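Local coordinates for protein Non-reducing end beta-L-arabinofuranosidase (Bacteroides thetaiotaomicron, PDB 5MQO) that probably acts as a family GH127 glycoside hydrolase of plant pectin breakdown, cleaving terminal sugar units such as aceric acid, at residues 138-143 with 221-226; 200-205 with 249-254; 363-368 with 377-382; 334-337 with 342-345. All blocks are in the same frame, centred on the assembly; numbering follows the deposited sequence.

Contact 1 (138-143 with 221-226); sequences RADGYI and TDFLCH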
loop_
_atom_site.group_PDB
_atom_site.type_symbol
_atom_site.label_atom_id
_atom_site.label_comp_id
_atom_site.label_asym_id
_atom_site.label_seq_id
_atom_site.Cartn_x
_atom_site.Cartn_y
_atom_site.Cartn_z
ATOM N N ARG A 138 6.635 -12.088 30.867
ATOM C CA ARG A 138 6.085 -12.438 32.204
ATOM C C ARG A 138 4.846 -13.375 32.136
ATOM O O ARG A 138 4.420 -13.800 31.058
ATOM C CB ARG A 138 5.759 -11.177 33.007
ATOM C CG ARG A 138 6.935 -10.243 33.190
ATOM C CD ARG A 138 6.695 -9.265 34.334
ATOM N NE ARG A 138 5.424 -8.506 34.260
ATOM C CZ ARG A 138 5.298 -7.173 34.326
ATOM N NH1 ARG A 138 6.349 -6.355 34.467
ATOM N NH2 ARG A 138 4.087 -6.648 34.275
ATOM N N ALA A 139 4.287 -13.729 33.285
ATOM C CA ALA A 139 3.031 -14.490 33.317
ATOM C C ALA A 139 1.863 -13.627 32.830
ATOM O O ALA A 139 0.998 -14.111 32.091
ATOM C CB ALA A 139 2.757 -15.015 34.724
ATOM N N ASP A 140 1.855 -12.354 33.251
ATOM C CA ASP A 140 0.789 -11.412 32.907
ATOM C C ASP A 140 0.844 -10.888 31.451
ATOM O O ASP A 140 -0.063 -10.153 31.023
ATOM C CB ASP A 140 0.685 -10.260 33.941
ATOM C CG ASP A 140 1.859 -9.254 33.889
ATOM O OD1 ASP A 140 2.809 -9.398 33.088
ATOM O OD2 ASP A 140 1.821 -8.286 34.684
ATOM N N GLY A 141 1.890 -11.257 30.705
ATOM C CA GLY A 141 1.970 -10.966 29.277
ATOM C C GLY A 141 2.942 -9.869 28.883
ATOM O O GLY A 141 3.287 -9.762 27.712
ATOM N N TYR A 142 3.369 -9.046 29.843
ATOM C CA TYR A 142 4.390 -8.017 29.609
ATOM C C TYR A 142 5.623 -8.608 28.962
ATOM O O TYR A 142 5.922 -9.789 29.172
ATOM C CB TYR A 142 4.833 -7.416 30.936
ATOM C CG TYR A 142 5.512 -6.073 30.841
ATOM C CD1 TYR A 142 4.767 -4.939 30.539
ATOM C CD2 TYR A 142 6.884 -5.914 31.109
ATOM C CE1 TYR A 142 5.350 -3.683 30.480
ATOM C CE2 TYR A 142 7.486 -4.656 31.049
ATOM C CZ TYR A 142 6.704 -3.540 30.738
ATOM O OH TYR A 142 7.226 -2.269 30.668
ATOM N N ILE A 143 6.338 -7.799 28.185
ATOM C CA ILE A 143 7.690 -8.162 27.740
ATOM C C ILE A 143 8.667 -7.017 27.997
ATOM O O ILE A 143 8.394 -5.866 27.660
ATOM C CB ILE A 143 7.735 -8.605 26.263
ATOM C CG1 ILE A 143 6.827 -9.828 26.079
ATOM C CG2 ILE A 143 9.180 -8.898 25.851
ATOM C CD1 ILE A 143 6.838 -10.450 24.709
ATOM N N THR A 221 -1.853 -9.459 24.405
ATOM C CA THR A 221 -3.162 -8.881 24.177
ATOM C C THR A 221 -3.925 -8.723 25.489
ATOM O O THR A 221 -4.518 -7.658 25.736
ATOM C CB THR A 221 -3.950 -9.763 23.180
ATOM O OG1 THR A 221 -3.192 -9.922 21.973
ATOM C CG2 THR A 221 -5.330 -9.188 22.872
ATOM N N ASP A 222 -3.915 -9.772 26.321
ATOM C CA ASP A 222 -4.590 -9.727 27.651
ATOM C C ASP A 222 -3.991 -8.628 28.534
ATOM O O ASP A 222 -4.704 -7.920 29.262
ATOM C CB ASP A 222 -4.537 -11.086 28.354
ATOM C CG ASP A 222 -5.431 -12.143 27.675
ATOM O OD1 ASP A 222 -6.516 -11.806 27.162
ATOM O OD2 ASP A 222 -5.068 -13.339 27.662
ATOM N N PHE A 223 -2.678 -8.470 28.425
ATOM C CA PHE A 223 -1.999 -7.410 29.125
ATOM C C PHE A 223 -2.478 -6.007 28.689
ATOM O O PHE A 223 -2.729 -5.161 29.537
ATOM C CB PHE A 223 -0.480 -7.537 28.997
ATOM C CG PHE A 223 0.235 -6.461 29.725
ATOM C CD1 PHE A 223 0.301 -6.496 31.111
ATOM C CD2 PHE A 223 0.736 -5.356 29.048
ATOM C CE1 PHE A 223 0.888 -5.458 31.810
ATOM C CE2 PHE A 223 1.331 -4.328 29.741
ATOM C CZ PHE A 223 1.408 -4.375 31.129
ATOM N N LEU A 224 -2.598 -5.766 27.384
ATOM C CA LEU A 224 -3.185 -4.521 26.903
ATOM C C LEU A 224 -4.610 -4.322 27.412
ATOM O O LEU A 224 -4.959 -3.209 27.788
ATOM C CB LEU A 224 -3.247 -4.468 25.389
ATOM C CG LEU A 224 -1.972 -4.511 24.575
ATOM C CD1 LEU A 224 -2.328 -4.270 23.111
ATOM C CD2 LEU A 224 -0.986 -3.466 25.073
ATOM N N CYS A 225 -5.445 -5.364 27.416
ATOM C CA CYS A 225 -6.818 -5.192 27.920
ATOM C C CYS A 225 -6.804 -4.698 29.370
ATOM O O CYS A 225 -7.617 -3.863 29.757
ATOM C CB CYS A 225 -7.648 -6.476 27.798
ATOM S SG CYS A 225 -7.756 -7.152 26.120
ATOM N N HIS A 226 -5.865 -5.206 30.160
ATOM C CA HIS A 226 -5.697 -4.767 31.534
ATOM C C HIS A 226 -5.191 -3.327 31.556
ATOM O O HIS A 226 -5.694 -2.492 32.305
ATOM C CB HIS A 226 -4.729 -5.697 32.271
ATOM C CG HIS A 226 -4.544 -5.362 33.718
ATOM N ND1 HIS A 226 -5.542 -5.547 34.658
ATOM C CD2 HIS A 226 -3.481 -4.849 34.388
ATOM C CE1 HIS A 226 -5.098 -5.168 35.843
ATOM N NE2 HIS A 226 -3.852 -4.740 35.708
#

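Contact 2 (200-205 with 249-254); sequences AGIVHH and VEMYRA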
loop_
_atom_site.group_PDB
_atom_site.type_symbol
_atom_site.label_atom_id
_atom_site.label_comp_id
_atom_site.label_asym_id
_atom_site.label_seq_id
_atom_site.Cartn_x
_atom_site.Cartn_y
_atom_site.Cartn_z
ATOM N N ALA A 200 2.707 -10.400 14.679
ATOM C CA ALA A 200 3.774 -11.369 14.402
ATOM C C ALA A 200 3.341 -12.783 14.772
ATOM O O ALA A 200 3.623 -13.751 14.054
ATOM C CB ALA A 200 5.061 -10.997 15.133
ATOM N N GLY A 201 2.641 -12.883 15.883
ATOM C CA GLY A 201 2.198 -14.157 16.384
ATOM C C GLY A 201 1.070 -14.745 15.576
ATOM O O GLY A 201 1.057 -15.963 15.346
ATOM N N ILE A 202 0.121 -13.892 15.157
ATOM C CA ILE A 202 -1.015 -14.341 14.336
ATOM C C ILE A 202 -0.478 -14.892 13.001
ATOM O O ILE A 202 -0.794 -16.009 12.592
ATOM C CB ILE A 202 -1.993 -13.189 14.039
ATOM C CG1 ILE A 202 -2.696 -12.724 15.297
ATOM C CG2 ILE A 202 -3.056 -13.576 12.998
ATOM C CD1 ILE A 202 -3.144 -11.280 15.155
ATOM N N VAL A 203 0.343 -14.078 12.347
ATOM C CA VAL A 203 0.940 -14.420 11.067
ATOM C C VAL A 203 1.798 -15.686 11.181
ATOM O O VAL A 203 1.765 -16.540 10.293
ATOM C CB VAL A 203 1.768 -13.240 10.526
ATOM C CG1 VAL A 203 2.572 -13.639 9.295
ATOM C CG2 VAL A 203 0.852 -12.061 10.200
ATOM N N HIS A 204 2.552 -15.805 12.268
ATOM C CA HIS A 204 3.346 -16.994 12.457
ATOM C C HIS A 204 2.464 -18.241 12.589
ATOM O O HIS A 204 2.743 -19.263 11.972
ATOM C CB HIS A 204 4.251 -16.874 13.673
ATOM C CG HIS A 204 5.041 -18.110 13.932
ATOM N ND1 HIS A 204 4.650 -19.063 14.851
ATOM C CD2 HIS A 204 6.163 -18.580 13.346
ATOM C CE1 HIS A 204 5.518 -20.059 14.835
ATOM N NE2 HIS A 204 6.447 -19.789 13.933
ATOM N N HIS A 205 1.410 -18.134 13.395
ATOM C CA HIS A 205 0.423 -19.213 13.592
ATOM C C HIS A 205 -0.182 -19.684 12.284
ATOM O O HIS A 205 -0.262 -20.868 12.011
ATOM C CB HIS A 205 -0.700 -18.729 14.499
ATOM C CG HIS A 205 -1.747 -19.759 14.787
ATOM N ND1 HIS A 205 -1.441 -21.040 15.201
ATOM C CD2 HIS A 205 -3.099 -19.684 14.768
ATOM C CE1 HIS A 205 -2.560 -21.714 15.405
ATOM N NE2 HIS A 205 -3.580 -20.916 15.153
ATOM N N VAL A 249 -8.300 -6.346 16.623
ATOM C CA VAL A 249 -9.402 -6.952 15.849
ATOM C C VAL A 249 -8.922 -8.250 15.180
ATOM O O VAL A 249 -9.672 -9.238 15.059
ATOM C CB VAL A 249 -9.967 -5.996 14.780
ATOM C CG1 VAL A 249 -11.021 -6.689 13.914
ATOM C CG2 VAL A 249 -10.593 -4.775 15.428
ATOM N N GLU A 250 -7.673 -8.267 14.747
ATOM C CA GLU A 250 -7.163 -9.494 14.176
ATOM C C GLU A 250 -7.025 -10.591 15.259
ATOM O O GLU A 250 -7.173 -11.766 14.971
ATOM C CB GLU A 250 -5.863 -9.247 13.420
ATOM C CG GLU A 250 -5.574 -10.271 12.343
ATOM C CD GLU A 250 -6.675 -10.402 11.299
ATOM O OE1 GLU A 250 -6.917 -11.555 10.840
ATOM O OE2 GLU A 250 -7.277 -9.361 10.921
ATOM N N MET A 251 -6.785 -10.203 16.502
ATOM C CA MET A 251 -6.754 -11.180 17.581
ATOM C C MET A 251 -8.113 -11.700 17.944
ATOM O O MET A 251 -8.233 -12.886 18.269
ATOM C CB MET A 251 -6.085 -10.630 18.818
ATOM C CG MET A 251 -4.610 -10.954 18.827
ATOM S SD MET A 251 -4.362 -12.674 19.285
ATOM C CE MET A 251 -2.592 -12.660 19.148
ATOM N N TYR A 252 -9.130 -10.841 17.893
ATOM C CA TYR A 252 -10.518 -11.317 18.076
ATOM C C TYR A 252 -10.873 -12.307 16.981
ATOM O O TYR A 252 -11.323 -13.403 17.257
ATOM C CB TYR A 252 -11.510 -10.166 18.073
ATOM C CG TYR A 252 -12.952 -10.562 17.870
ATOM C CD1 TYR A 252 -13.684 -11.210 18.873
ATOM C CD2 TYR A 252 -13.602 -10.250 16.681
ATOM C CE1 TYR A 252 -15.027 -11.550 18.680
ATOM C CE2 TYR A 252 -14.937 -10.582 16.473
ATOM C CZ TYR A 252 -15.651 -11.236 17.467
ATOM O OH TYR A 252 -16.977 -11.529 17.207
ATOM N N ARG A 253 -10.620 -11.914 15.741
ATOM C CA ARG A 253 -10.688 -12.831 14.607
ATOM C C ARG A 253 -9.996 -14.157 14.820
ATOM O O ARG A 253 -10.548 -15.179 14.446
ATOM C CB ARG A 253 -10.124 -12.182 13.338
ATOM C CG ARG A 253 -11.115 -11.192 12.731
ATOM C CD ARG A 253 -10.469 -10.267 11.750
ATOM N NE ARG A 253 -11.403 -9.235 11.351
ATOM C CZ ARG A 253 -11.061 -8.192 10.595
ATOM N NH1 ARG A 253 -9.816 -8.076 10.141
ATOM N NH2 ARG A 253 -11.969 -7.271 10.272
ATOM N N ALA A 254 -8.807 -14.138 15.409
ATOM C CA ALA A 254 -8.044 -15.360 15.635
ATOM C C ALA A 254 -8.433 -16.190 16.866
ATOM O O ALA A 254 -8.088 -17.365 16.918
ATOM C CB ALA A 254 -6.570 -15.048 15.687
#

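Contact 3 (363-368 with 377-382); sequences VHQSYG and TAHNET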
loop_
_atom_site.group_PDB
_atom_site.type_symbol
_atom_site.label_atom_id
_atom_site.label_comp_id
_atom_site.label_asym_id
_atom_site.label_seq_id
_atom_site.Cartn_x
_atom_site.Cartn_y
_atom_site.Cartn_z
ATOM N N VAL A 363 0.451 20.673 12.709
ATOM C CA VAL A 363 0.423 19.280 12.220
ATOM C C VAL A 363 1.812 18.937 11.694
ATOM O O VAL A 363 2.654 19.811 11.527
ATOM C CB VAL A 363 -0.664 19.057 11.134
ATOM C CG1 VAL A 363 -2.020 19.498 11.647
ATOM C CG2 VAL A 363 -0.358 19.798 9.832
ATOM N N HIS A 364 2.068 17.667 11.437
ATOM C CA HIS A 364 3.344 17.257 10.824
ATOM C C HIS A 364 3.184 15.921 10.099
ATOM O O HIS A 364 2.417 15.087 10.531
ATOM C CB HIS A 364 4.487 17.210 11.864
ATOM C CG HIS A 364 4.417 16.038 12.809
ATOM N ND1 HIS A 364 3.263 15.682 13.479
ATOM C CD2 HIS A 364 5.364 15.148 13.200
ATOM C CE1 HIS A 364 3.501 14.631 14.239
ATOM N NE2 HIS A 364 4.766 14.280 14.083
ATOM N N GLN A 365 3.894 15.747 8.990
ATOM C CA GLN A 365 3.870 14.509 8.209
ATOM C C GLN A 365 2.409 14.213 7.934
ATOM O O GLN A 365 1.879 13.125 8.219
ATOM C CB GLN A 365 4.590 13.392 8.966
ATOM C CG GLN A 365 5.808 13.891 9.747
ATOM C CD GLN A 365 6.853 12.832 10.026
ATOM O OE1 GLN A 365 6.561 11.646 10.074
ATOM N NE2 GLN A 365 8.088 13.267 10.195
ATOM N N SER A 366 1.783 15.237 7.361
ATOM C CA SER A 366 0.357 15.442 7.469
ATOM C C SER A 366 -0.385 15.785 6.177
ATOM O O SER A 366 0.169 16.373 5.228
ATOM C CB SER A 366 0.094 16.559 8.485
ATOM O OG SER A 366 -1.268 16.923 8.524
ATOM N N TYR A 367 -1.675 15.441 6.194
ATOM C CA TYR A 367 -2.615 15.868 5.184
ATOM C C TYR A 367 -2.660 17.382 5.217
ATOM O O TYR A 367 -2.445 17.957 6.246
ATOM C CB TYR A 367 -4.006 15.274 5.472
ATOM C CG TYR A 367 -4.176 13.821 5.073
ATOM C CD1 TYR A 367 -4.131 13.448 3.728
ATOM C CD2 TYR A 367 -4.404 12.807 6.027
ATOM C CE1 TYR A 367 -4.288 12.116 3.327
ATOM C CE2 TYR A 367 -4.572 11.478 5.631
ATOM C CZ TYR A 367 -4.511 11.141 4.270
ATOM O OH TYR A 367 -4.667 9.847 3.821
ATOM N N GLY A 368 -2.926 18.012 4.078
ATOM C CA GLY A 368 -3.023 19.491 3.936
ATOM C C GLY A 368 -4.433 19.887 3.581
ATOM O O GLY A 368 -5.365 19.085 3.814
ATOM N N THR A 377 8.024 19.294 -2.001
ATOM C CA THR A 377 7.879 19.136 -0.578
ATOM C C THR A 377 6.800 18.138 -0.163
ATOM O O THR A 377 6.404 18.132 1.003
ATOM C CB THR A 377 7.634 20.494 0.102
ATOM O OG1 THR A 377 6.468 21.092 -0.452
ATOM C CG2 THR A 377 8.837 21.431 -0.120
ATOM N N ALA A 378 6.337 17.281 -1.067
ATOM C CA ALA A 378 5.448 16.166 -0.669
ATOM C C ALA A 378 6.185 15.287 0.314
ATOM O O ALA A 378 7.320 14.889 0.053
ATOM C CB ALA A 378 5.032 15.339 -1.863
ATOM N N HIS A 379 5.568 15.035 1.461
ATOM C CA HIS A 379 6.189 14.220 2.517
ATOM C C HIS A 379 6.040 12.756 2.121
ATOM O O HIS A 379 7.034 12.118 1.819
ATOM C CB HIS A 379 5.567 14.519 3.884
ATOM C CG HIS A 379 6.266 13.861 5.025
ATOM N ND1 HIS A 379 7.335 14.436 5.670
ATOM C CD2 HIS A 379 6.039 12.685 5.649
ATOM C CE1 HIS A 379 7.745 13.634 6.641
ATOM N NE2 HIS A 379 6.973 12.564 6.648
ATOM N N ASN A 380 4.809 12.252 2.068
ATOM C CA ASN A 380 4.523 10.890 1.589
ATOM C C ASN A 380 5.409 9.801 2.198
ATOM O O ASN A 380 6.007 8.957 1.525
ATOM C CB ASN A 380 4.618 10.881 0.091
ATOM C CG ASN A 380 3.585 11.767 -0.546
ATOM O OD1 ASN A 380 2.541 12.071 0.054
ATOM N ND2 ASN A 380 3.855 12.178 -1.785
ATOM N N GLU A 381 5.486 9.864 3.511
ATOM C CA GLU A 381 6.077 8.835 4.335
ATOM C C GLU A 381 5.571 7.446 3.892
ATOM O O GLU A 381 4.364 7.235 3.767
ATOM C CB GLU A 381 5.694 9.157 5.776
ATOM C CG GLU A 381 5.910 8.058 6.764
ATOM C CD GLU A 381 5.975 8.580 8.169
ATOM O OE1 GLU A 381 5.272 9.599 8.486
ATOM O OE2 GLU A 381 6.741 7.938 8.927
ATOM N N THR A 382 6.487 6.510 3.640
ATOM C CA THR A 382 6.117 5.230 3.023
ATOM C C THR A 382 4.995 4.486 3.765
ATOM O O THR A 382 4.144 3.865 3.135
ATOM C CB THR A 382 7.336 4.305 2.846
ATOM O OG1 THR A 382 8.383 5.024 2.173
ATOM C CG2 THR A 382 6.972 3.057 2.045
#

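Contact 4 (334-337 with 342-345); sequences KMYV and GALY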
loop_
_atom_site.group_PDB
_atom_site.type_symbol
_atom_site.label_atom_id
_atom_site.label_comp_id
_atom_site.label_asym_id
_atom_site.label_seq_id
_atom_site.Cartn_x
_atom_site.Cartn_y
_atom_site.Cartn_z
ATOM N N LYS A 334 -7.085 14.892 -1.620
ATOM C CA LYS A 334 -5.873 14.971 -0.807
ATOM C C LYS A 334 -4.853 13.848 -1.025
ATOM O O LYS A 334 -4.068 13.544 -0.124
ATOM C CB LYS A 334 -6.281 14.995 0.659
ATOM C CG LYS A 334 -7.070 16.213 1.042
ATOM C CD LYS A 334 -7.299 16.242 2.536
ATOM C CE LYS A 334 -8.357 17.270 2.909
ATOM N NZ LYS A 334 -8.603 17.180 4.373
ATOM N N MET A 335 -4.846 13.229 -2.201
ATOM C CA MET A 335 -3.980 12.077 -2.449
ATOM C C MET A 335 -3.169 12.365 -3.665
ATOM O O MET A 335 -3.705 12.821 -4.680
ATOM C CB MET A 335 -4.811 10.844 -2.707
ATOM C CG MET A 335 -4.014 9.604 -3.042
ATOM S SD MET A 335 -5.095 8.184 -3.217
ATOM C CE MET A 335 -5.552 8.415 -4.930
ATOM N N TYR A 336 -1.882 12.071 -3.587
ATOM C CA TYR A 336 -1.044 12.173 -4.773
ATOM C C TYR A 336 -1.411 11.076 -5.802
ATOM O O TYR A 336 -1.939 10.020 -5.443
ATOM C CB TYR A 336 0.416 12.133 -4.389
ATOM C CG TYR A 336 0.827 13.354 -3.664
ATOM C CD1 TYR A 336 0.721 13.454 -2.279
ATOM C CD2 TYR A 336 1.345 14.428 -4.354
ATOM C CE1 TYR A 336 1.135 14.611 -1.600
ATOM C CE2 TYR A 336 1.745 15.588 -3.707
ATOM C CZ TYR A 336 1.652 15.686 -2.330
ATOM O OH TYR A 336 2.064 16.856 -1.706
ATOM N N VAL A 337 -1.116 11.331 -7.072
ATOM C CA VAL A 337 -1.409 10.389 -8.175
ATOM C C VAL A 337 -0.774 8.992 -8.040
ATOM O O VAL A 337 -1.246 8.051 -8.644
ATOM C CB VAL A 337 -1.025 11.035 -9.524
ATOM C CG1 VAL A 337 0.494 11.148 -9.635
ATOM C CG2 VAL A 337 -1.608 10.274 -10.714
ATOM N N GLY A 342 0.054 12.699 2.448
ATOM C CA GLY A 342 0.719 13.597 3.354
ATOM C C GLY A 342 1.594 14.558 2.576
ATOM O O GLY A 342 2.711 14.238 2.219
ATOM N N ALA A 343 1.034 15.735 2.349
ATOM C CA ALA A 343 1.613 16.856 1.641
ATOM C C ALA A 343 2.526 17.758 2.446
ATOM O O ALA A 343 3.259 18.547 1.846
ATOM C CB ALA A 343 0.472 17.720 1.161
ATOM N N LEU A 344 2.429 17.727 3.782
ATOM C CA LEU A 344 3.089 18.739 4.638
ATOM C C LEU A 344 4.045 18.046 5.556
ATOM O O LEU A 344 3.665 17.131 6.269
ATOM C CB LEU A 344 2.097 19.544 5.483
ATOM C CG LEU A 344 0.855 20.133 4.803
ATOM C CD1 LEU A 344 -0.178 20.525 5.841
ATOM C CD2 LEU A 344 1.158 21.320 3.909
ATOM N N TYR A 345 5.293 18.491 5.511
ATOM C CA TYR A 345 6.273 18.211 6.560
ATOM C C TYR A 345 5.757 18.860 7.860
ATOM O O TYR A 345 5.690 18.200 8.891
ATOM C CB TYR A 345 7.666 18.783 6.181
ATOM C CG TYR A 345 8.463 17.975 5.134
ATOM C CD1 TYR A 345 8.006 17.804 3.818
ATOM C CD2 TYR A 345 9.696 17.397 5.465
ATOM C CE1 TYR A 345 8.741 17.065 2.894
ATOM C CE2 TYR A 345 10.427 16.676 4.541
ATOM C CZ TYR A 345 9.950 16.510 3.262
ATOM O OH TYR A 345 10.685 15.788 2.364
#

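Contact 1 (138-143 with 221-226)
F223 of helix 212-230 presses its side chain into the loop 138-143, where D140, G141 and Y142 receive it. Along the helix, T221 comes first and turns instead to M198 of helix 192-208, and D222 reaches Y260, so the helix is packed on other faces before the loop is met. At F223, CG stands anti to the backbone N (chi1 -179°), which carries the ring out along the loop. Its CB lies 3.3 Å from the carbonyl O of D140. Farther out, F223 CZ comes to 3.5 Å from CD1 of Y142, whose edge is directed at the F223 face in an offset edge-to-face pair, the planes 73° apart. An alanine in place of F223 would probably leave the Y142 edge without its aromatic face and open a gap between Y142 and D140. G141 lies close to F223 CB, and its positive phi is one that glycine adopts readily. The loop has its own brace, for R138 grips D140 side-on. R138 NE meets D140 OD1 at 3.0 Å, and R138 NH2 meets D140 OD2 at 2.8 Å. The CB of Y142 lies over the guanidinium face. The chemistry thus divides the labour: an ion pair shapes the loop internally, while the join to the helix is mainly packing round one phenyl ring, with no hydrogen bond between the segments.

Contact 2 (200-205 with 249-254)
I202 overlaps two consecutive residues of helix 243-255, setting its CD1 methyl against the aliphatic stem of E250 and its CG1 against the end of M251. The I202 CD1 atom lies 3.8 Å from E250 CB and is almost as near to CG of the same residue. With CG1 anti to the carbonyl carbon (chi1 -67°) and the chain then extended, the longer branch of I202 is the one that spans the gap between the helices. M251 starts off alongside rather than at the partner, but its bend at chi2 (-77°) swings the thioether round until M251 CE is 3.9 Å from I202 CG1. The backbones come closest at the CA atoms of I202 and A254, 7.2 Å apart. E250 does double duty. Its methylene groups belong to this apolar seam, whereas its carboxylate is held elsewhere: E250 OE2 accepts from R253 NH1 at 3.0 Å, one turn on, and OE1 pairs with R206, just beyond the first segment. R253 in turn bridges to D309 and E313 of helix 297-314, while M251 also touches A217 and T221 of helix 212-230. Buried apolar contact between helices that flank a third one in sequence, with the carboxylate of E250 paired to arginines beside it, fits the layered helices of the (alpha/alpha)6 barrel expected for the catalytic domain of this hairpin-glycosidase clan.

Contact 3 (363-368 with 377-382)
Q365, first residue of a G1 beta bulge in which it and S366 both face L344, lays its side chain over the imidazole of H379. The bulge falls where the chain turns a corner after strand 361-364, and the positive phi and psi of Q365 fit the turn of the chain there. From that corner Q365 CB settles over one face of the H379 ring, 3.8 Å from the ring centroid and 29° off the normal, a CH-pi contact. The rest of the side chain continues past the nitrogen side of the same ring: Q365 CD lies 3.4 Å from H379 NE2, with the amide plane inclined 40° to the imidazole. H379 meets it because CG is anti to the backbone N (chi1 -172°), which brings the ring to the Q365 side chain. E381, at the N-cap position of helix 382-399, extends its own side chain across that of Q365, and E381 OE1 comes to 3.9 Å from Q365 CB. Y345 also packs edge-to-face with H379, so both Q365 and Y345 touch the imidazole. Backbone bonds of Q365 to Y345 and A297 fix the corner itself. The three touching residues are all polar yet buried, and they pack through carbon: the CB of a glutamine over an imidazole face, a CH-pi contact that joins the strand corner to the loop leading into the next helix.

Contact 4 (334-337 with 342-345)
Van der Waals contact carries this short-range meeting, in which Y336 brings the end of its ring to A343. The hydroxyl oxygen does the touching: Y336 OH lies 3.4 Å from A343 CA and equally close to A343 CB. The CA sits at the edge of the ring, near its plane, so the tyrosine meets the backbone rim-on. Y336 CE1 also comes to 4.1 Å from the carbonyl O of G342, which approaches obliquely. Torsions explain the placement: CG is anti to the carbonyl carbon (chi1 -69°), sending the ring from 334-337 toward the returning chain. No hydrogen bond crosses between the segments, and the tyrosine hydroxyl is satisfied elsewhere, in a hydrogen bond with the carbonyl O of P374. A phenylalanine in place of Y336 would probably leave that carbonyl without its partner, and A343 CA and CB without the oxygen that packs on them. Backbone conformation forms the third group. G342, with phi 111° and psi 98°, occupies a geometry in which a beta carbon would collide with the carbonyl oxygen of the residue before, and A343 with L344 forms a classic beta bulge facing S366. In the fold, both segments belong to the connection between helix 317-333 and strand 347-349. K334, just past the helix, reaches back to D329 in a salt bridge; the Y336 ring is lined further by A378 and N380 of the loop leading to helix 382-399; and Y345, at the corner before strand 347-349, is hydrogen-bonded to K447.

The four contacts fall into two pairs within the GH127 catalytic domain. Contacts 1 and 2, with centres about 16 Å apart, are joined through helix 212-230: T221 OG1 of contact 1 packs 3.6 Å from M251 CG of contact 2. Contacts 3 and 4 are nearly one site, centres about 6 Å apart, joined by two probable backbone hydrogen bonds, S366 N to L344 O at 2.9 Å and N380 N to G342 O at 2.9 Å. The pairs themselves are separate, contacts 2 and 4 lying on opposite sides of the chain's centre with centres about 32 Å apart. Contact 3 ends beside the C383–C458 disulfide; none of the four is assigned to the active site.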